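PDB 4HBS: putative hydrolase from Bacteroides ovatus, which is a putative hydrolase of unknown substrate with a five-bladed beta-propeller fold, perhaps acting on glycosides. Local coordinates for residues Thr251-Asp255 / Leu256-Trp260; Val300-Gly304 / Asp305-Met309; Ala364-Arg367 / Thr368-Val372. All blocks are in the same frame, centred on the assembly; numbering follows the deposited sequence.

Contact 1: residues Thr251-Asp255 / Leu256-Trp260; sequences TATRD and LGSQW
The loop between strands 245-251 and 260-265 starts and ends where Thr-251 and Trp-260 face each other as an antiparallel non-hydrogen-bonded pair. The methyl CG2 of Thr-251 approaches the indole obliquely, 3.6 Å from Trp-260 NE1. That N-H points back into the loop. Trp-260 NE1 donates to Leu-256 O at 3.2 Å, with the acceptor at the ring edge and in plane, which helps fix the turn of the indole. One step inward, Ala-252 N gives Gln-259 O a weak bond.

The strands are neighbours in an antiparallel blade of the propeller, and their connection combines two turns. An ST turn forms as Asp-255 N donates to Thr-253 OG1 at 3.2 Å. A type I beta turn from Asp-255 to Ser-258 follows, closed by Ser-258 N to Asp-255 O at 3.0 Å. Ser-258 OG lies beside its own backbone N (chi1 -47°). From there Ser-258 OG accepts from Thr-253 OG1 at 2.7 Å, tying the two turns together. Its modelled bond to Asp-255 O is very short, so the exact length is doubtful. Asp-255 OD1 takes Gly-257 N from above the carboxylate plane, at 3.0 Å. The same oxygen also accepts from Gln-171 NE2, on strand 169-178 of the preceding blade.

Contact 2: residues Val300-Gly304 / Asp305-Met309; sequences VFKKG and DTYYM
Lys-302 crosses the ring of Tyr-307 obliquely at the end of a tight beta hairpin, strands 298-303 and 306-312. A type II' turn from Lys-303 to Thr-306 joins them, with Gly-304 at positive phi. These are the first two strands of a four-stranded antiparallel propeller blade. Phe-301 and Tyr-308 form a hydrogen-bonded pair, with Tyr-308 N 2.8 Å from Phe-301 O.

The two faces pack differently. On the face of Val-300, Lys-302, Tyr-307 and selenomethionine Met-309, the lysine chain is extended (CG anti to the backbone N, chi1 -176°). Lys-302 CG sits over the face of the Tyr-307 ring, 4.1 Å from its centroid. Val-300 CG1 meets the edge of that ring, while Val-300 CG2 packs on Met-309 CG at 3.8 Å.

On the other face, the bump is Tyr-308 CB. Tyr-308 CB lies off-centre on the Phe-301 ring, 3.7 Å from Phe-301 CZ. The two rings are slid apart and barely overlap, their planes at 30°. Thr-306 CG2 lies over one face of the Tyr-308 ring, toward its rim, and Lys-303 O lies at the edge of the same ring. Trp-405 meets both Phe-301 and Tyr-308 edge-to-face.

Tyr-307 OH bonds to Asp-231 OD1 and also accepts from Lys-302 NZ at 3.2 Å.

Contact 3: residues Ala364-Arg367 / Thr368-Val372; sequences ALSR and TGELV
Ser-366 OG meets the backbone O of Glu-370 across the loop that leads from strand 356-361 into strand 371-377. The hydroxyl stands anti to the serine's own N (chi1 -170°), which carries it inward. Ser-366 OG donates to Glu-370 O at 2.6 Å, in the carbonyl plane and on a lone pair. The same hydroxyl receives a weak bond from Gly-369 N.

Glu-370 comes back from the opposite arm. Its CG lies between the backbone N and the carbonyl carbon (chi1 72°), and a bend at chi2 (-87°) folds the carboxylate over the turn. Glu-370 OE1 accepts twice: Thr-368 N comes to its syn lone pair at 2.7 Å, and Thr-368 OG1 approaches from above the carboxylate plane at 2.9 Å. Glu-370 OE2 takes a weak bond from Arg-367 N at 3.2 Å and forms a salt bridge with Arg-401 on strand 399-403. A leucine in place of Glu-370 would probably leave Thr-368 N and OG1 and Arg-401 without their acceptor and allow the turn to shift.

Nearer the strand, Leu-365 and Val-372 cross at about a right angle, Leu-365 CB 3.8 Å from Val-372 CG1. Val-372 CG2 packs against the backbone of Ser-366.

The surrounding blade combines strands from both ends of the chain, consistent with closure of the propeller ring. Arg-367 turns its guanidinium away to a cation-pi contact with Trp-22. Arg-367 NE stays 4.4 Å from Glu-370 OE2, beyond a salt bridge. The carboxylate therefore holds the turn mainly through backbone and hydroxyl donors, and Arg-401 rather than Arg-367 supplies its salt bridge.

The three contacts are loops or hairpins of three different blades and follow one another along the chain. Contacts 2 and 3 are neighbours, their centres 14 Å apart. They touch where Phe-301 CZ packs on Leu-371 CD2 at 3.7 Å. Trp-405 joins them further: it meets the aromatic pair of contact 2, and its NE1 bonds to Gly-369 O of contact 3. Contact 1 lies apart, its nearest atoms about 10 Å from contact 2 and about 16 Å from contact 3. Asp-231 still bridges contacts 1 and 2, its O bonding Arg-254 and its OD1 bonding Tyr-307. A glycerol, probably from crystallisation, lies about 4 Å from the Arg-367 side chain.

Contact 1: residues Thr251-Asp255 / Leu256-Trp260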
ATOM      1  N   THR A 251       8.535 -11.683  13.523  1.00 59.74           N
ATOM      2  CA  THR A 251       9.881 -11.362  13.997  1.00 60.04           C
ATOM      3  C   THR A 251      10.001 -11.733  15.467  1.00 65.67           C
ATOM      4  O   THR A 251       9.010 -11.674  16.193  1.00 66.49           O
ATOM      5  CB  THR A 251      10.151  -9.872  13.776  1.00 63.89           C
ATOM      6  OG1 THR A 251       9.290  -9.105  14.623  1.00 60.66           O
ATOM      7  CG2 THR A 251       9.955  -9.462  12.326  1.00 58.33           C
ATOM      8  N   ALA A 252      11.198 -12.107  15.914  1.00 62.66           N
ATOM      9  CA  ALA A 252      11.413 -12.489  17.311  1.00 64.09           C
ATOM     10  C   ALA A 252      11.205 -11.304  18.271  1.00 69.55           C
ATOM     11  O   ALA A 252      10.602 -11.472  19.333  1.00 70.91           O
ATOM     12  CB  ALA A 252      12.806 -13.053  17.486  1.00 65.99           C
ATOM     13  N   THR A 253      11.702 -10.117  17.895  1.00 65.47           N
ATOM     14  CA  THR A 253      11.591  -8.889  18.695  1.00 65.37           C
ATOM     15  C   THR A 253      10.999  -7.775  17.803  1.00 68.37           C
ATOM     16  O   THR A 253      10.578  -8.052  16.672  1.00 66.44           O
ATOM     17  CB  THR A 253      12.977  -8.519  19.255  1.00 70.22           C
ATOM     18  OG1 THR A 253      13.761  -7.905  18.234  1.00 69.31           O
ATOM     19  CG2 THR A 253      13.728  -9.721  19.818  1.00 68.93           C
ATOM     20  N   ARG A 254      10.981  -6.513  18.297  1.00 65.38           N
ATOM     21  CA  ARG A 254      10.468  -5.380  17.505  1.00 62.75           C
ATOM     22  C   ARG A 254      11.482  -4.929  16.422  1.00 64.43           C
ATOM     23  O   ARG A 254      11.152  -4.043  15.634  1.00 61.00           O
ATOM     24  CB  ARG A 254      10.066  -4.207  18.405  1.00 62.35           C
ATOM     25  CG  ARG A 254       8.858  -4.546  19.257  1.00 70.55           C
ATOM     26  CD  ARG A 254       8.332  -3.355  20.027  1.00 79.34           C
ATOM     27  NE  ARG A 254       7.485  -3.762  21.156  1.00 88.24           N
ATOM     28  CZ  ARG A 254       6.216  -4.171  21.066  1.00 99.16           C
ATOM     29  NH1 ARG A 254       5.610  -4.248  19.882  1.00 81.29           N
ATOM     30  NH2 ARG A 254       5.545  -4.515  22.161  1.00 87.25           N
ATOM     31  N   ASP A 255      12.708  -5.534  16.384  1.00 62.64           N
ATOM     32  CA  ASP A 255      13.686  -5.277  15.324  1.00 62.20           C
ATOM     33  C   ASP A 255      13.224  -6.068  14.093  1.00 66.26           C
ATOM     34  O   ASP A 255      13.106  -7.291  14.162  1.00 67.24           O
ATOM     35  CB  ASP A 255      15.119  -5.704  15.758  1.00 65.64           C
ATOM     36  CG  ASP A 255      16.256  -5.235  14.854  1.00 74.90           C
ATOM     37  OD1 ASP A 255      15.987  -4.906  13.679  1.00 75.31           O
ATOM     38  OD2 ASP A 255      17.429  -5.240  15.312  1.00 78.79           O
ATOM     39  N   LEU A 256      12.945  -5.393  12.980  1.00 60.76           N
ATOM     40  CA  LEU A 256      12.528  -6.072  11.753  1.00 58.86           C
ATOM     41  C   LEU A 256      13.617  -7.082  11.293  1.00 64.10           C
ATOM     42  O   LEU A 256      13.280  -8.127  10.737  1.00 64.30           O
ATOM     43  CB  LEU A 256      12.224  -5.030  10.650  1.00 56.66           C
ATOM     44  CG  LEU A 256      11.530  -5.491   9.373  1.00 58.35           C
ATOM     45  CD1 LEU A 256      10.317  -6.361   9.672  1.00 58.46           C
ATOM     46  CD2 LEU A 256      11.096  -4.296   8.568  1.00 57.46           C
ATOM     47  N   GLY A 257      14.891  -6.791  11.597  1.00 61.05           N
ATOM     48  CA  GLY A 257      16.011  -7.672  11.279  1.00 61.86           C
ATOM     49  C   GLY A 257      16.187  -8.895  12.174  1.00 67.80           C
ATOM     50  O   GLY A 257      17.128  -9.664  11.956  1.00 67.77           O
ATOM     51  N   SER A 258      15.288  -9.105  13.197  1.00 65.47           N
ATOM     52  CA  SER A 258      15.313 -10.278  14.096  1.00 66.64           C
ATOM     53  C   SER A 258      15.127 -11.558  13.338  1.00 71.82           C
ATOM     54  O   SER A 258      14.736 -11.519  12.174  1.00 71.03           O
ATOM     55  CB  SER A 258      14.168 -10.211  15.101  1.00 68.81           C
ATOM     56  OG  SER A 258      14.034  -8.957  15.731  1.00 76.26           O
ATOM     57  N   GLN A 259      15.291 -12.703  14.015  1.00 69.89           N
ATOM     58  CA  GLN A 259      15.055 -14.000  13.388  1.00 69.77           C
ATOM     59  C   GLN A 259      13.570 -14.148  13.078  1.00 73.11           C
ATOM     60  O   GLN A 259      12.719 -13.823  13.915  1.00 73.60           O
ATOM     61  CB  GLN A 259      15.534 -15.155  14.286  1.00 73.54           C
ATOM     62  CG  GLN A 259      15.207 -16.543  13.731  1.00 84.06           C
ATOM     63  CD  GLN A 259      16.266 -17.558  14.075  1.00101.57           C
ATOM     64  OE1 GLN A 259      16.378 -17.995  15.223  1.00 97.00           O
ATOM     65  NE2 GLN A 259      17.083 -17.947  13.095  1.00 94.20           N
ATOM     66  N   TRP A 260      13.263 -14.598  11.861  1.00 67.95           N
ATOM     67  CA  TRP A 260      11.886 -14.805  11.435  1.00 66.03           C
ATOM     68  C   TRP A 260      11.486 -16.237  11.692  1.00 69.73           C
ATOM     69  O   TRP A 260      12.322 -17.141  11.588  1.00 69.78           O
ATOM     70  CB  TRP A 260      11.716 -14.491   9.939  1.00 62.70           C
ATOM     71  CG  TRP A 260      11.693 -13.037   9.598  1.00 62.03           C
ATOM     72  CD1 TRP A 260      12.163 -12.001  10.350  1.00 65.30           C
ATOM     73  CD2 TRP A 260      11.241 -12.468   8.368  1.00 59.92           C
ATOM     74  NE1 TRP A 260      11.981 -10.813   9.684  1.00 63.28           N
ATOM     75  CE2 TRP A 260      11.414 -11.069   8.464  1.00 63.23           C
ATOM     76  CE3 TRP A 260      10.697 -13.002   7.191  1.00 60.08           C
ATOM     77  CZ2 TRP A 260      11.033 -10.199   7.441  1.00 60.65           C
ATOM     78  CZ3 TRP A 260      10.325 -12.140   6.179  1.00 59.78           C
ATOM     79  CH2 TRP A 260      10.533 -10.760   6.290  1.00 59.71           C
TER

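Contact 2: residues Val300-Gly304 / Asp305-Met309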
ATOM      1  N   VAL A 300      -3.868  -6.421   8.533  1.00 52.27           N
ATOM      2  CA  VAL A 300      -4.322  -6.801   9.878  1.00 52.43           C
ATOM      3  C   VAL A 300      -4.042  -5.668  10.887  1.00 55.13           C
ATOM      4  O   VAL A 300      -3.038  -4.947  10.778  1.00 54.13           O
ATOM      5  CB  VAL A 300      -3.680  -8.138  10.317  1.00 56.51           C
ATOM      6  CG1 VAL A 300      -3.994  -8.461  11.784  1.00 57.58           C
ATOM      7  CG2 VAL A 300      -4.148  -9.270   9.400  1.00 55.90           C
ATOM      8  N   PHE A 301      -4.982  -5.509  11.838  1.00 51.00           N
ATOM      9  CA  PHE A 301      -4.918  -4.556  12.940  1.00 50.67           C
ATOM     10  C   PHE A 301      -5.830  -5.051  14.084  1.00 54.81           C
ATOM     11  O   PHE A 301      -6.713  -5.864  13.834  1.00 53.62           O
ATOM     12  CB  PHE A 301      -5.306  -3.143  12.479  1.00 51.35           C
ATOM     13  CG  PHE A 301      -6.772  -2.993  12.170  1.00 52.86           C
ATOM     14  CD1 PHE A 301      -7.290  -3.418  10.951  1.00 54.85           C
ATOM     15  CD2 PHE A 301      -7.646  -2.458  13.109  1.00 55.85           C
ATOM     16  CE1 PHE A 301      -8.654  -3.293  10.671  1.00 55.08           C
ATOM     17  CE2 PHE A 301      -9.011  -2.334  12.826  1.00 58.37           C
ATOM     18  CZ  PHE A 301      -9.507  -2.754  11.608  1.00 55.12           C
ATOM     19  N   LYS A 302      -5.599  -4.571  15.321  1.00 52.63           N
ATOM     20  CA  LYS A 302      -6.355  -4.971  16.506  1.00 54.52           C
ATOM     21  C   LYS A 302      -7.134  -3.804  17.052  1.00 60.95           C
ATOM     22  O   LYS A 302      -6.593  -2.707  17.154  1.00 61.23           O
ATOM     23  CB  LYS A 302      -5.404  -5.499  17.609  1.00 57.80           C
ATOM     24  CG  LYS A 302      -6.110  -6.039  18.875  1.00 58.69           C
ATOM     25  CD  LYS A 302      -5.116  -6.441  19.961  1.00 63.74           C
ATOM     26  CE  LYS A 302      -5.734  -7.213  21.122  1.00 70.56           C
ATOM     27  NZ  LYS A 302      -4.735  -8.043  21.866  1.00 76.96           N
ATOM     28  N   LYS A 303      -8.384  -4.042  17.436  1.00 58.32           N
ATOM     29  CA  LYS A 303      -9.242  -3.045  18.068  1.00 58.94           C
ATOM     30  C   LYS A 303      -9.979  -3.787  19.169  1.00 65.64           C
ATOM     31  O   LYS A 303     -10.710  -4.740  18.887  1.00 65.62           O
ATOM     32  CB  LYS A 303     -10.191  -2.379  17.048  1.00 60.14           C
ATOM     33  CG  LYS A 303     -10.913  -1.139  17.598  1.00 74.88           C
ATOM     34  CD  LYS A 303     -12.440  -1.296  17.675  1.00 86.12           C
ATOM     35  CE  LYS A 303     -13.067  -0.296  18.626  1.00 95.07           C
ATOM     36  NZ  LYS A 303     -14.553  -0.361  18.626  1.00101.96           N
ATOM     37  N   GLY A 304      -9.688  -3.433  20.415  1.00 63.95           N
ATOM     38  CA  GLY A 304     -10.237  -4.129  21.565  1.00 65.96           C
ATOM     39  C   GLY A 304      -9.492  -5.434  21.745  1.00 71.57           C
ATOM     40  O   GLY A 304      -8.260  -5.451  21.681  1.00 70.15           O
ATOM     41  N   ASP A 305     -10.230  -6.541  21.912  1.00 70.92           N
ATOM     42  CA  ASP A 305      -9.657  -7.880  22.056  1.00 72.42           C
ATOM     43  C   ASP A 305      -9.923  -8.692  20.779  1.00 75.38           C
ATOM     44  O   ASP A 305     -10.005  -9.922  20.846  1.00 76.63           O
ATOM     45  CB  ASP A 305     -10.265  -8.579  23.291  1.00 77.31           C
ATOM     46  CG  ASP A 305     -10.028  -7.826  24.588  1.00 95.20           C
ATOM     47  OD1 ASP A 305      -8.849  -7.470  24.865  1.00 96.19           O
ATOM     48  OD2 ASP A 305     -11.014  -7.598  25.333  1.00103.81           O
ATOM     49  N   THR A 306     -10.043  -8.008  19.609  1.00 68.56           N
ATOM     50  CA  THR A 306     -10.310  -8.666  18.336  1.00 66.30           C
ATOM     51  C   THR A 306      -9.333  -8.183  17.268  1.00 67.02           C
ATOM     52  O   THR A 306      -9.029  -6.988  17.194  1.00 66.23           O
ATOM     53  CB  THR A 306     -11.771  -8.406  17.906  1.00 71.71           C
ATOM     54  OG1 THR A 306     -12.648  -8.780  18.975  1.00 74.61           O
ATOM     55  CG2 THR A 306     -12.157  -9.164  16.625  1.00 66.98           C
ATOM     56  N   TYR A 307      -8.855  -9.124  16.435  1.00 61.01           N
ATOM     57  CA  TYR A 307      -7.999  -8.838  15.302  1.00 58.01           C
ATOM     58  C   TYR A 307      -8.877  -8.798  14.106  1.00 60.71           C
ATOM     59  O   TYR A 307      -9.657  -9.721  13.914  1.00 61.20           O
ATOM     60  CB  TYR A 307      -6.912  -9.895  15.140  1.00 58.75           C
ATOM     61  CG  TYR A 307      -5.911  -9.830  16.259  1.00 61.70           C
ATOM     62  CD1 TYR A 307      -6.153 -10.463  17.471  1.00 65.91           C
ATOM     63  CD2 TYR A 307      -4.777  -9.039  16.156  1.00 61.52           C
ATOM     64  CE1 TYR A 307      -5.257 -10.369  18.531  1.00 68.08           C
ATOM     65  CE2 TYR A 307      -3.872  -8.936  17.206  1.00 63.84           C
ATOM     66  CZ  TYR A 307      -4.129  -9.580  18.408  1.00 74.18           C
ATOM     67  OH  TYR A 307      -3.235  -9.528  19.455  1.00 77.52           O
ATOM     68  N   TYR A 308      -8.814  -7.717  13.331  1.00 55.49           N
ATOM     69  CA  TYR A 308      -9.600  -7.558  12.116  1.00 53.43           C
ATOM     70  C   TYR A 308      -8.667  -7.547  10.948  1.00 53.90           C
ATOM     71  O   TYR A 308      -7.603  -6.940  11.032  1.00 53.17           O
ATOM     72  CB  TYR A 308     -10.406  -6.260  12.156  1.00 54.19           C
ATOM     73  CG  TYR A 308     -11.418  -6.227  13.275  1.00 57.97           C
ATOM     74  CD1 TYR A 308     -12.670  -6.820  13.130  1.00 60.78           C
ATOM     75  CD2 TYR A 308     -11.130  -5.602  14.484  1.00 59.41           C
ATOM     76  CE1 TYR A 308     -13.611  -6.784  14.160  1.00 62.52           C
ATOM     77  CE2 TYR A 308     -12.068  -5.546  15.512  1.00 61.56           C
ATOM     78  CZ  TYR A 308     -13.305  -6.145  15.351  1.00 68.72           C
ATOM     79  OH  TYR A 308     -14.229  -6.115  16.372  1.00 70.10           O
HETATM   80  N   MSE A 309      -9.047  -8.215   9.863  1.00 48.48           N
HETATM   81  CA  MSE A 309      -8.273  -8.248   8.627  1.00 46.30           C
HETATM   82  C   MSE A 309      -9.090  -7.640   7.547  1.00 51.16           C
HETATM   83  O   MSE A 309     -10.266  -7.970   7.466  1.00 51.69           O
HETATM   84  CB  MSE A 309      -7.933  -9.676   8.254  1.00 48.17           C
HETATM   85  CG  MSE A 309      -7.065  -9.769   7.039  1.00 52.25           C
HETATM   86 SE   MSE A 309      -6.678 -11.618   6.618  0.75 58.85          SE
HETATM   87  CE  MSE A 309      -7.410 -11.546   5.020  1.00 54.86           C
TER

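Contact 3: residues Ala364-Arg367 / Thr368-Val372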
ATOM      1  N   ALA A 364      -2.623   5.857  10.229  1.00 45.92           N
ATOM      2  CA  ALA A 364      -2.044   7.182  10.478  1.00 45.98           C
ATOM      3  C   ALA A 364      -2.987   8.339  10.069  1.00 50.29           C
ATOM      4  O   ALA A 364      -2.922   9.411  10.677  1.00 51.23           O
ATOM      5  CB  ALA A 364      -0.736   7.314   9.725  1.00 46.00           C
ATOM      6  N   LEU A 365      -3.844   8.129   9.041  1.00 45.59           N
ATOM      7  CA  LEU A 365      -4.773   9.162   8.555  1.00 45.06           C
ATOM      8  C   LEU A 365      -6.095   9.158   9.292  1.00 49.64           C
ATOM      9  O   LEU A 365      -6.859  10.108   9.139  1.00 50.16           O
ATOM     10  CB  LEU A 365      -5.037   8.970   7.053  1.00 43.22           C
ATOM     11  CG  LEU A 365      -3.799   8.947   6.163  1.00 45.79           C
ATOM     12  CD1 LEU A 365      -4.182   8.732   4.718  1.00 44.03           C
ATOM     13  CD2 LEU A 365      -3.009  10.222   6.306  1.00 47.48           C
ATOM     14  N   SER A 366      -6.389   8.096  10.064  1.00 45.65           N
ATOM     15  CA  SER A 366      -7.640   7.978  10.803  1.00 45.80           C
ATOM     16  C   SER A 366      -7.734   9.081  11.864  1.00 52.06           C
ATOM     17  O   SER A 366      -6.844   9.201  12.724  1.00 53.41           O
ATOM     18  CB  SER A 366      -7.744   6.600  11.448  1.00 48.05           C
ATOM     19  OG  SER A 366      -9.040   6.385  11.970  1.00 56.84           O
ATOM     20  N   ARG A 367      -8.770   9.935  11.743  1.00 47.69           N
ATOM     21  CA  ARG A 367      -8.993  11.055  12.649  1.00 48.35           C
ATOM     22  C   ARG A 367      -9.735  10.634  13.939  1.00 56.02           C
ATOM     23  O   ARG A 367      -9.447  11.200  14.996  1.00 57.50           O
ATOM     24  CB  ARG A 367      -9.766  12.186  11.935  1.00 44.10           C
ATOM     25  CG  ARG A 367      -8.903  12.969  10.935  1.00 45.45           C
ATOM     26  CD  ARG A 367      -9.679  14.066  10.238  1.00 51.70           C
ATOM     27  NE  ARG A 367     -10.162  13.676   8.895  1.00 58.56           N
ATOM     28  CZ  ARG A 367      -9.768  14.206   7.725  1.00 66.96           C
ATOM     29  NH1 ARG A 367      -8.849  15.168   7.692  1.00 39.52           N
ATOM     30  NH2 ARG A 367     -10.294  13.773   6.581  1.00 61.53           N
ATOM     31  N   THR A 368     -10.686   9.668  13.860  1.00 52.99           N
ATOM     32  CA  THR A 368     -11.499   9.235  15.016  1.00 53.88           C
ATOM     33  C   THR A 368     -11.674   7.689  15.171  1.00 57.64           C
ATOM     34  O   THR A 368     -12.501   7.269  15.979  1.00 58.06           O
ATOM     35  CB  THR A 368     -12.901   9.853  14.891  1.00 59.23           C
ATOM     36  OG1 THR A 368     -13.624   9.186  13.840  1.00 56.75           O
ATOM     37  CG2 THR A 368     -12.857  11.361  14.637  1.00 57.76           C
ATOM     38  N   GLY A 369     -10.899   6.880  14.446  1.00 53.25           N
ATOM     39  CA  GLY A 369     -11.011   5.423  14.505  1.00 52.91           C
ATOM     40  C   GLY A 369     -11.593   4.794  13.256  1.00 56.24           C
ATOM     41  O   GLY A 369     -11.586   3.568  13.134  1.00 55.52           O
ATOM     42  N   GLU A 370     -12.101   5.633  12.310  1.00 52.29           N
ATOM     43  CA  GLU A 370     -12.644   5.190  11.022  1.00 50.89           C
ATOM     44  C   GLU A 370     -11.562   4.504  10.208  1.00 54.46           C
ATOM     45  O   GLU A 370     -10.383   4.772  10.432  1.00 54.69           O
ATOM     46  CB  GLU A 370     -13.236   6.407  10.219  1.00 51.74           C
ATOM     47  CG  GLU A 370     -12.254   7.419   9.600  1.00 57.63           C
ATOM     48  CD  GLU A 370     -11.790   8.566  10.479  1.00 73.43           C
ATOM     49  OE1 GLU A 370     -11.756   8.387  11.716  1.00 69.03           O
ATOM     50  OE2 GLU A 370     -11.447   9.643   9.933  1.00 59.01           O
ATOM     51  N   LEU A 371     -11.930   3.644   9.262  1.00 50.55           N
ATOM     52  CA  LEU A 371     -10.908   3.037   8.406  1.00 49.87           C
ATOM     53  C   LEU A 371     -10.599   4.004   7.313  1.00 53.75           C
ATOM     54  O   LEU A 371     -11.538   4.573   6.782  1.00 53.90           O
ATOM     55  CB  LEU A 371     -11.368   1.712   7.794  1.00 49.45           C
ATOM     56  CG  LEU A 371     -11.709   0.620   8.771  1.00 55.08           C
ATOM     57  CD1 LEU A 371     -12.553  -0.436   8.109  1.00 55.50           C
ATOM     58  CD2 LEU A 371     -10.477  -0.002   9.365  1.00 56.37           C
ATOM     59  N   VAL A 372      -9.313   4.228   6.984  1.00 49.76           N
ATOM     60  CA  VAL A 372      -8.941   5.099   5.866  1.00 48.44           C
ATOM     61  C   VAL A 372      -8.337   4.174   4.825  1.00 52.44           C
ATOM     62  O   VAL A 372      -7.286   3.590   5.065  1.00 53.40           O
ATOM     63  CB  VAL A 372      -8.016   6.259   6.259  1.00 51.86           C
ATOM     64  CG1 VAL A 372      -7.856   7.235   5.090  1.00 50.99           C
ATOM     65  CG2 VAL A 372      -8.556   6.973   7.485  1.00 52.68           C
TER